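PDB 3SIM: protein, Family 18 Chitinase from Crocus vernus, which probably hydrolyses the beta-1,4 linkages of chitin, as a plant glycoside hydrolase of family 18 built on a TIM barrel. Local coordinates for residues V92-A97 with N135-C140; L144-K149 with K177-H182; N181-Q186 with G213-S218. All coordinates share one frame; numbering follows the deposited sequence.

Contact 1 of 3, residues V92-A97 with N135-C140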
loop_
_atom_site.group_PDB
_atom_site.type_symbol
_atom_site.label_atom_id
_atom_site.label_comp_id
_atom_site.label_asym_id
_atom_site.label_seq_id
_atom_site.Cartn_x
_atom_site.Cartn_y
_atom_site.Cartn_z
ATOM N N VAL A 92 7.245 12.310 7.453
ATOM C CA VAL A 92 7.340 11.064 8.194
ATOM C C VAL A 92 8.692 10.336 7.948
ATOM O O VAL A 92 8.960 9.780 6.913
ATOM C CB VAL A 92 6.119 10.109 7.956
ATOM C CG1 VAL A 92 6.311 8.826 8.604
ATOM C CG2 VAL A 92 4.834 10.746 8.383
ATOM N N GLN A 93 9.500 10.387 8.981
ATOM C CA GLN A 93 10.819 9.790 9.047
ATOM C C GLN A 93 10.769 8.507 9.870
ATOM O O GLN A 93 10.343 8.570 11.003
ATOM C CB GLN A 93 11.838 10.753 9.677
ATOM C CG GLN A 93 12.098 12.049 8.890
ATOM C CD GLN A 93 13.048 11.909 7.737
ATOM O OE1 GLN A 93 13.201 12.826 6.979
ATOM N NE2 GLN A 93 13.637 10.750 7.573
ATOM N N PHE A 94 11.196 7.375 9.307
ATOM C CA PHE A 94 11.340 6.163 10.114
ATOM C C PHE A 94 12.412 6.361 11.174
ATOM O O PHE A 94 13.513 6.673 10.875
ATOM C CB PHE A 94 11.678 4.892 9.322
ATOM C CG PHE A 94 11.581 3.626 10.128
ATOM C CD1 PHE A 94 10.422 2.933 10.187
ATOM C CD2 PHE A 94 12.628 3.154 10.876
ATOM C CE1 PHE A 94 10.318 1.822 10.937
ATOM C CE2 PHE A 94 12.484 2.011 11.608
ATOM C CZ PHE A 94 11.335 1.374 11.639
ATOM N N GLN A 95 12.023 6.151 12.410
ATOM C CA GLN A 95 12.889 6.296 13.552
ATOM C C GLN A 95 12.666 5.231 14.616
ATOM O O GLN A 95 11.577 5.102 15.089
ATOM C CB GLN A 95 12.684 7.663 14.211
ATOM C CG GLN A 95 12.547 8.842 13.309
ATOM C CD GLN A 95 12.502 10.133 14.057
ATOM O OE1 GLN A 95 13.279 10.356 14.931
ATOM N NE2 GLN A 95 11.585 10.974 13.712
ATOM N N ALA A 96 13.719 4.496 14.963
ATOM C CA ALA A 96 13.700 3.549 16.070
ATOM C C ALA A 96 14.743 3.844 17.167
ATOM O O ALA A 96 15.897 4.034 16.888
ATOM C CB ALA A 96 13.851 2.170 15.595
ATOM N N ALA A 97 14.293 3.924 18.407
ATOM C CA ALA A 97 15.176 4.069 19.555
ATOM C C ALA A 97 16.058 2.830 19.825
ATOM O O ALA A 97 17.196 2.953 20.140
ATOM C CB ALA A 97 14.443 4.500 20.751
ATOM N N ASN A 135 19.513 -1.639 7.691
ATOM C CA ASN A 135 19.421 -2.824 8.523
ATOM C C ASN A 135 18.411 -2.731 9.680
ATOM O O ASN A 135 17.707 -3.652 9.945
ATOM C CB ASN A 135 20.805 -3.307 8.942
ATOM C CG ASN A 135 21.629 -3.808 7.763
ATOM O OD1 ASN A 135 21.129 -4.388 6.863
ATOM N ND2 ASN A 135 22.854 -3.543 7.788
ATOM N N THR A 136 18.392 -1.577 10.329
ATOM C CA THR A 136 17.498 -1.261 11.430
ATOM C C THR A 136 16.031 -1.299 11.001
ATOM O O THR A 136 15.240 -1.913 11.634
ATOM C CB THR A 136 17.861 0.128 12.125
ATOM O OG1 THR A 136 19.129 0.057 12.772
ATOM C CG2 THR A 136 16.801 0.542 13.083
ATOM N N PHE A 137 15.754 -0.685 9.860
ATOM C CA PHE A 137 14.468 -0.761 9.153
ATOM C C PHE A 137 14.094 -2.192 8.741
ATOM O O PHE A 137 13.053 -2.612 8.995
ATOM C CB PHE A 137 14.508 0.118 7.858
ATOM C CG PHE A 137 13.210 0.145 7.055
ATOM C CD1 PHE A 137 12.041 0.722 7.561
ATOM C CD2 PHE A 137 13.140 -0.420 5.819
ATOM C CE1 PHE A 137 10.879 0.711 6.772
ATOM C CE2 PHE A 137 11.998 -0.408 5.110
ATOM C CZ PHE A 137 10.901 0.163 5.546
ATOM N N ALA A 138 15.001 -2.927 8.135
ATOM C CA ALA A 138 14.727 -4.286 7.742
ATOM C C ALA A 138 14.362 -5.208 8.919
ATOM O O ALA A 138 13.451 -5.934 8.830
ATOM C CB ALA A 138 15.877 -4.858 6.948
ATOM N N GLU A 139 15.117 -5.108 9.989
ATOM C CA GLU A 139 14.904 -5.838 11.211
ATOM C C GLU A 139 13.607 -5.491 11.937
ATOM O O GLU A 139 12.925 -6.375 12.246
ATOM C CB GLU A 139 16.048 -5.649 12.193
ATOM C CG GLU A 139 17.215 -6.506 12.058
ATOM C CD GLU A 139 18.357 -6.145 13.041
ATOM O OE1 GLU A 139 18.144 -6.142 14.269
ATOM O OE2 GLU A 139 19.452 -5.872 12.544
ATOM N N CYS A 140 13.285 -4.213 12.097
ATOM C CA CYS A 140 12.063 -3.784 12.717
ATOM C C CYS A 140 10.817 -4.280 11.936
ATOM O O CYS A 140 9.973 -4.917 12.512
ATOM C CB CYS A 140 12.019 -2.249 12.797
ATOM S SG CYS A 140 12.971 -1.399 14.073
#

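Contact 2 of 3, residues L144-K149 with K177-H182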
loop_
_atom_site.group_PDB
_atom_site.type_symbol
_atom_site.label_atom_id
_atom_site.label_comp_id
_atom_site.label_asym_id
_atom_site.label_seq_id
_atom_site.Cartn_x
_atom_site.Cartn_y
_atom_site.Cartn_z
ATOM N N LEU A 144 8.243 -7.413 12.900
ATOM C CA LEU A 144 6.830 -7.089 13.002
ATOM C C LEU A 144 5.940 -7.980 12.127
ATOM O O LEU A 144 5.062 -8.538 12.651
ATOM C CB LEU A 144 6.606 -5.677 12.491
ATOM C CG LEU A 144 5.471 -4.766 12.936
ATOM C CD1 LEU A 144 5.007 -3.750 11.890
ATOM C CD2 LEU A 144 4.345 -5.381 13.715
ATOM N N ILE A 145 6.217 -8.113 10.850
ATOM C CA ILE A 145 5.403 -8.945 10.005
ATOM C C ILE A 145 5.428 -10.424 10.448
ATOM O O ILE A 145 4.428 -10.988 10.583
ATOM C CB ILE A 145 5.827 -8.816 8.557
ATOM C CG1 ILE A 145 5.633 -7.381 8.088
ATOM C CG2 ILE A 145 5.123 -9.844 7.672
ATOM C CD1 ILE A 145 6.325 -7.055 6.870
ATOM N N THR A 146 6.607 -10.929 10.746
ATOM C CA THR A 146 6.836 -12.301 11.127
ATOM C C THR A 146 6.027 -12.605 12.396
ATOM O O THR A 146 5.283 -13.530 12.397
ATOM C CB THR A 146 8.361 -12.633 11.326
ATOM O OG1 THR A 146 9.092 -12.533 10.108
ATOM C CG2 THR A 146 8.514 -14.005 11.846
ATOM N N THR A 147 6.096 -11.726 13.382
ATOM C CA THR A 147 5.341 -11.875 14.623
ATOM C C THR A 147 3.829 -11.855 14.474
ATOM O O THR A 147 3.161 -12.658 15.007
ATOM C CB THR A 147 5.712 -10.798 15.702
ATOM O OG1 THR A 147 7.062 -10.912 16.044
ATOM C CG2 THR A 147 4.895 -10.949 16.956
ATOM N N LEU A 148 3.330 -10.885 13.736
ATOM C CA LEU A 148 1.935 -10.706 13.507
ATOM C C LEU A 148 1.351 -11.955 12.779
ATOM O O LEU A 148 0.359 -12.435 13.193
ATOM C CB LEU A 148 1.672 -9.406 12.758
ATOM C CG LEU A 148 1.839 -8.064 13.514
ATOM C CD1 LEU A 148 1.568 -6.959 12.566
ATOM C CD2 LEU A 148 0.978 -7.978 14.687
ATOM N N LYS A 149 2.055 -12.454 11.771
ATOM C CA LYS A 149 1.685 -13.675 11.070
ATOM C C LYS A 149 1.683 -14.926 11.991
ATOM O O LYS A 149 0.765 -15.668 11.980
ATOM C CB LYS A 149 2.549 -13.877 9.814
ATOM C CG LYS A 149 2.241 -12.986 8.602
ATOM C CD LYS A 149 2.934 -13.452 7.342
ATOM C CE LYS A 149 2.556 -12.635 6.073
ATOM N NZ LYS A 149 3.045 -13.100 4.847
ATOM N N LYS A 177 12.158 -12.478 2.799
ATOM C CA LYS A 177 11.427 -12.760 1.549
ATOM C C LYS A 177 10.195 -13.637 1.764
ATOM O O LYS A 177 9.191 -13.357 1.213
ATOM C CB LYS A 177 12.335 -13.250 0.405
ATOM C CG LYS A 177 11.748 -14.313 -0.506
ATOM C CD LYS A 177 12.048 -15.672 -0.001
ATOM C CE LYS A 177 13.477 -16.129 -0.279
ATOM N NZ LYS A 177 14.031 -16.923 0.793
ATOM N N ASN A 178 10.257 -14.607 2.641
ATOM C CA ASN A 178 9.067 -15.378 2.958
ATOM C C ASN A 178 7.947 -14.692 3.746
ATOM O O ASN A 178 6.915 -15.228 3.870
ATOM C CB ASN A 178 9.405 -16.665 3.656
ATOM C CG ASN A 178 9.998 -16.446 4.949
ATOM O OD1 ASN A 178 9.377 -16.000 5.895
ATOM N N ALA A 179 8.199 -13.544 4.335
ATOM C CA ALA A 179 7.175 -12.780 5.028
ATOM C C ALA A 179 6.315 -11.811 4.190
ATOM O O ALA A 179 5.279 -11.395 4.630
ATOM C CB ALA A 179 7.752 -12.060 6.220
ATOM N N ILE A 180 6.801 -11.476 3.015
ATOM C CA ILE A 180 6.166 -10.558 2.091
ATOM C C ILE A 180 5.433 -11.278 0.903
ATOM O O ILE A 180 6.037 -11.959 0.103
ATOM C CB ILE A 180 7.183 -9.550 1.550
ATOM C CG1 ILE A 180 7.771 -8.677 2.643
ATOM C CG2 ILE A 180 6.591 -8.708 0.555
ATOM C CD1 ILE A 180 9.070 -8.318 2.420
ATOM N N ASN A 181 4.126 -11.113 0.881
ATOM C CA ASN A 181 3.268 -11.613 -0.160
ATOM C C ASN A 181 3.312 -11.043 -1.590
ATOM O O ASN A 181 3.257 -11.794 -2.476
ATOM C CB ASN A 181 1.860 -11.735 0.316
ATOM C CG ASN A 181 1.747 -12.665 1.477
ATOM O OD1 ASN A 181 1.789 -13.813 1.341
ATOM N ND2 ASN A 181 1.691 -12.136 2.592
ATOM N N HIS A 182 3.361 -9.733 -1.725
ATOM C CA HIS A 182 3.454 -9.014 -2.989
ATOM C C HIS A 182 3.975 -7.580 -2.816
ATOM O O HIS A 182 4.081 -7.096 -1.733
ATOM C CB HIS A 182 2.142 -8.990 -3.778
ATOM C CG HIS A 182 0.962 -8.597 -2.967
ATOM N ND1 HIS A 182 0.521 -7.312 -2.889
ATOM C CD2 HIS A 182 0.150 -9.317 -2.175
ATOM C CE1 HIS A 182 -0.520 -7.255 -2.101
ATOM N NE2 HIS A 182 -0.762 -8.461 -1.652
HETATM O O HOH W 1 4.223 -15.773 4.793
#

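Contact 3 of 3, residues N181-Q186 with G213-S218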
loop_
_atom_site.group_PDB
_atom_site.type_symbol
_atom_site.label_atom_id
_atom_site.label_comp_id
_atom_site.label_asym_id
_atom_site.label_seq_id
_atom_site.Cartn_x
_atom_site.Cartn_y
_atom_site.Cartn_z
ATOM N N ASN A 181 4.126 -11.113 0.881
ATOM C CA ASN A 181 3.268 -11.613 -0.160
ATOM C C ASN A 181 3.312 -11.043 -1.590
ATOM O O ASN A 181 3.257 -11.794 -2.476
ATOM C CB ASN A 181 1.860 -11.735 0.316
ATOM C CG ASN A 181 1.747 -12.665 1.477
ATOM O OD1 ASN A 181 1.789 -13.813 1.341
ATOM N ND2 ASN A 181 1.691 -12.136 2.592
ATOM N N HIS A 182 3.361 -9.733 -1.725
ATOM C CA HIS A 182 3.454 -9.014 -2.989
ATOM C C HIS A 182 3.975 -7.580 -2.816
ATOM O O HIS A 182 4.081 -7.096 -1.733
ATOM C CB HIS A 182 2.142 -8.990 -3.778
ATOM C CG HIS A 182 0.962 -8.597 -2.967
ATOM N ND1 HIS A 182 0.521 -7.312 -2.889
ATOM C CD2 HIS A 182 0.150 -9.317 -2.175
ATOM C CE1 HIS A 182 -0.520 -7.255 -2.101
ATOM N NE2 HIS A 182 -0.762 -8.461 -1.652
ATOM N N ILE A 183 4.264 -6.947 -3.919
ATOM C CA ILE A 183 4.951 -5.700 -3.980
ATOM C C ILE A 183 4.188 -4.712 -4.855
ATOM O O ILE A 183 4.111 -4.850 -6.027
ATOM C CB ILE A 183 6.393 -5.888 -4.450
ATOM C CG1 ILE A 183 7.073 -6.971 -3.651
ATOM C CG2 ILE A 183 7.185 -4.583 -4.378
ATOM C CD1 ILE A 183 8.316 -7.328 -4.167
ATOM N N ASN A 184 3.614 -3.738 -4.202
ATOM C CA ASN A 184 2.894 -2.697 -4.839
ATOM C C ASN A 184 3.814 -1.538 -5.261
ATOM O O ASN A 184 3.836 -0.516 -4.647
ATOM C CB ASN A 184 1.692 -2.245 -4.021
ATOM C CG ASN A 184 0.796 -3.398 -3.544
ATOM O OD1 ASN A 184 0.542 -4.372 -4.219
ATOM N ND2 ASN A 184 0.287 -3.209 -2.387
ATOM N N TYR A 185 4.556 -1.764 -6.346
ATOM C CA TYR A 185 5.579 -0.837 -6.795
ATOM C C TYR A 185 4.890 0.405 -7.301
ATOM O O TYR A 185 3.914 0.330 -7.909
ATOM C CB TYR A 185 6.518 -1.421 -7.860
ATOM C CG TYR A 185 7.888 -0.862 -7.901
ATOM C CD1 TYR A 185 8.252 0.104 -8.824
ATOM C CD2 TYR A 185 8.857 -1.298 -7.034
ATOM C CE1 TYR A 185 9.535 0.600 -8.900
ATOM C CE2 TYR A 185 10.104 -0.809 -7.059
ATOM C CZ TYR A 185 10.460 0.163 -7.983
ATOM O OH TYR A 185 11.698 0.679 -7.979
ATOM N N GLN A 186 5.417 1.533 -6.898
ATOM C CA GLN A 186 4.862 2.846 -7.135
ATOM C C GLN A 186 5.405 3.435 -8.494
ATOM O O GLN A 186 6.286 4.255 -8.543
ATOM C CB GLN A 186 5.031 3.752 -5.890
ATOM C CG GLN A 186 4.354 3.342 -4.578
ATOM C CD GLN A 186 4.270 4.492 -3.559
ATOM O OE1 GLN A 186 4.666 4.360 -2.431
ATOM N NE2 GLN A 186 3.760 5.597 -3.997
ATOM N N GLY A 213 9.752 -12.051 -6.051
ATOM C CA GLY A 213 8.685 -11.353 -5.373
ATOM C C GLY A 213 7.649 -11.069 -6.447
ATOM O O GLY A 213 8.009 -10.931 -7.585
ATOM N N ASN A 214 6.374 -11.031 -6.115
ATOM C CA ASN A 214 5.385 -10.737 -7.118
ATOM C C ASN A 214 5.100 -9.186 -7.185
ATOM O O ASN A 214 4.525 -8.606 -6.294
ATOM C CB ASN A 214 4.072 -11.531 -6.956
ATOM C CG ASN A 214 4.219 -13.095 -7.007
ATOM O OD1 ASN A 214 3.428 -13.727 -6.456
ATOM N ND2 ASN A 214 5.167 -13.627 -7.653
ATOM N N VAL A 215 5.501 -8.569 -8.285
ATOM C CA VAL A 215 5.334 -7.132 -8.449
ATOM C C VAL A 215 4.077 -6.759 -9.262
ATOM O O VAL A 215 3.970 -7.031 -10.426
ATOM C CB VAL A 215 6.583 -6.483 -9.129
ATOM C CG1 VAL A 215 6.497 -5.000 -9.136
ATOM C CG2 VAL A 215 7.864 -6.973 -8.551
ATOM N N LEU A 216 3.172 -6.108 -8.572
ATOM C CA LEU A 216 2.061 -5.376 -9.137
ATOM C C LEU A 216 2.450 -4.086 -9.887
ATOM O O LEU A 216 3.385 -3.408 -9.576
ATOM C CB LEU A 216 0.942 -5.059 -8.139
ATOM C CG LEU A 216 0.302 -5.922 -7.037
ATOM C CD1 LEU A 216 -1.146 -6.004 -7.169
ATOM C CD2 LEU A 216 0.899 -7.281 -6.786
ATOM N N ILE A 217 1.734 -3.831 -10.939
ATOM C CA ILE A 217 1.744 -2.530 -11.591
ATOM C C ILE A 217 0.760 -1.542 -10.936
ATOM O O ILE A 217 -0.067 -1.934 -10.207
ATOM C CB ILE A 217 1.622 -2.596 -13.097
ATOM C CG1 ILE A 217 0.242 -3.120 -13.512
ATOM C CG2 ILE A 217 2.771 -3.387 -13.746
ATOM C CD1 ILE A 217 -0.034 -3.171 -15.007
ATOM N N SER A 218 0.880 -0.277 -11.257
ATOM C CA SER A 218 0.098 0.758 -10.603
ATOM C C SER A 218 -0.067 2.070 -11.375
ATOM O O SER A 218 0.680 2.368 -12.214
ATOM C CB SER A 218 0.679 1.030 -9.216
ATOM O OG SER A 218 1.893 1.618 -9.282
#

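Contact 1 of 3, residues V92-A97 with N135-C140
Phe94 and Phe137 meet in a T-shaped (edge-to-face) pair that lays the loop between strand 90-91 and helix 99-116 on the start of helix 134-150, an outer helix of the TIM barrel. Their planes stand at 85°, and Phe137 offers its edge: its CD1 sits over the centre of the Phe94 ring, 3.8 Å from Phe94 CD1. With CG anti to the backbone N (chi1 -170°), the Phe94 ring presents a face to Phe137 and its far edge to Cys140. There Phe94 CZ touches Cys140 CB at 3.9 Å, and Cys140 SG lies beside the same edge, a sulfur-aromatic contact nearly in the ring plane. Ala96 CB rests 4.0 Å from Cys140 SG, near the methyl CG2 of Thr136, whose hydroxyl is bonded to Asp133. Trp102 of helix 99-116 touches Ala96, Cys140 and the Phe94 ring; Tyr126 also meets that ring, while Phe129 and Tyr169 pack on Phe137. A leucine in place of Phe94 would probably leave the Phe137 edge without a ring face and open a gap beside Cys140. No hydrogen bond crosses, so between these segments the hold is aromatic, sulfur and methyl contact, with no directional polar bond to fix it.

Contact 2 of 3, residues L144-K149 with K177-H182
Lys149 and Ile145, one turn apart on the helix 134-150, face the loop around Ala179 that leads into strand 182-184 of the TIM barrel. The contact therefore joins an outer helix of the barrel to the connection between the next helix, 166-175, and its following strand. In the first shell, Ile145 CG2 lies 3.7 Å from Ala179 CB and also touches the carbonyl oxygen of Ala179. The branch gets there because CG2 is anti to the backbone N, while CG1 (chi1 -62°) takes the place beside that nitrogen. Thr146 OG1 borders the same methyl more loosely, at 4.1 Å from Ala179 CB; its hydroxyl is bonded back to Gly142 O within the helix.

Lys149 supplies the polar part. Its chain is extended beyond CG, carrying the ammonium across to the loop, where NZ bonds to Ala179 O at 2.8 Å. The approach comes from above the carbonyl plane, 55° out of it. CE follows closely, 3.3 Å from Ala179 O. The ammonium thus bonds a carbonyl at the end of 177-179, residues with helical backbone angles but without the regular bonds.

Farther out, Ile145 and Asn181 touch strand 156-159 through Ala157 and Phe156 respectively, and a backbone bond ties Asn181 to Ala157, which probably helps to hold the loop beside the lysine. Back at the first shell, a water bridges the same ammonium to the loop: it accepts from Lys149 NZ at 2.9 Å and donates to Asn178 O.

Contact 3 of 3, residues N181-Q186 with G213-S218
Ile183 pairs with Val215 in a parallel bridge, and its two backbone bonds are the main hydrogen-bonded link between the short strand 182-184 and strand 215-220. Ile183 N donates to Asn214 O at 2.9 Å, and Ile183 O accepts from Leu216 N at 3.0 Å; both are somewhat bent. The same carbonyl also receives a CA-H...O contact from Val215. The axes of the short segments 182-184 and 215-218 approach to 4.8 Å, with their directions 22° apart. Beyond Asn184, the centre of an inverse gamma turn, a side chain takes over from the backbone: Ser218 OG gives its proton to Tyr185 O at 2.8 Å, in the carbonyl plane. That hydroxyl, set between the backbone N and the carbonyl carbon (chi1 69°), is also bonded with Phe187 N.

Among the polar side chains, His182 ND1 donates to Asn184 OD1 at 3.2 Å; the acceptor lies near the imidazole plane, whereas the nitrogen stands above the plane of the amide. Asn184 ND2 is bonded to Tyr6 OH, which helps to fix the rotation of the amide.

Leu216 and Asn184 share one face of the sheet and lie side by side, Asn184 OD1 3.2 Å from Leu216 CG. Leu216 CD2 also packs on His182 CB. Ile183 and Val215 share the other face, Ile183 CD1 reaching 4.4 Å from Val215 CG2. Val215 CG1 meets Tyr185 CB at 3.8 Å, and the Tyr185 hydroxyl goes on to Asp166 and Lys209.

Helix 196-209 joins the two strands in a beta-alpha-beta crossover, with strand 156-159 beyond 182-184 and strand 250-253 beyond 215-220.

The three contacts follow one another round the TIM barrel in chain order. Contacts 1 and 2 both use helix 134-150, with centres about 16 Å apart: contact 1 sets its early part against the loop before helix 99-116, contact 2 its later part against the loop before strand 182-184. Contact 3 begins where contact 2 ends, sharing Asn181 and His182, and carries the chain into the parallel strands of the barrel; these centres lie about 15 Å apart. Contacts 1 and 3, about 22 Å apart between centres, do not touch. The series thus runs from a loop packed on an outer helix, through that helix's other end, to strand pairing in the barrel wall, tying successive layers together.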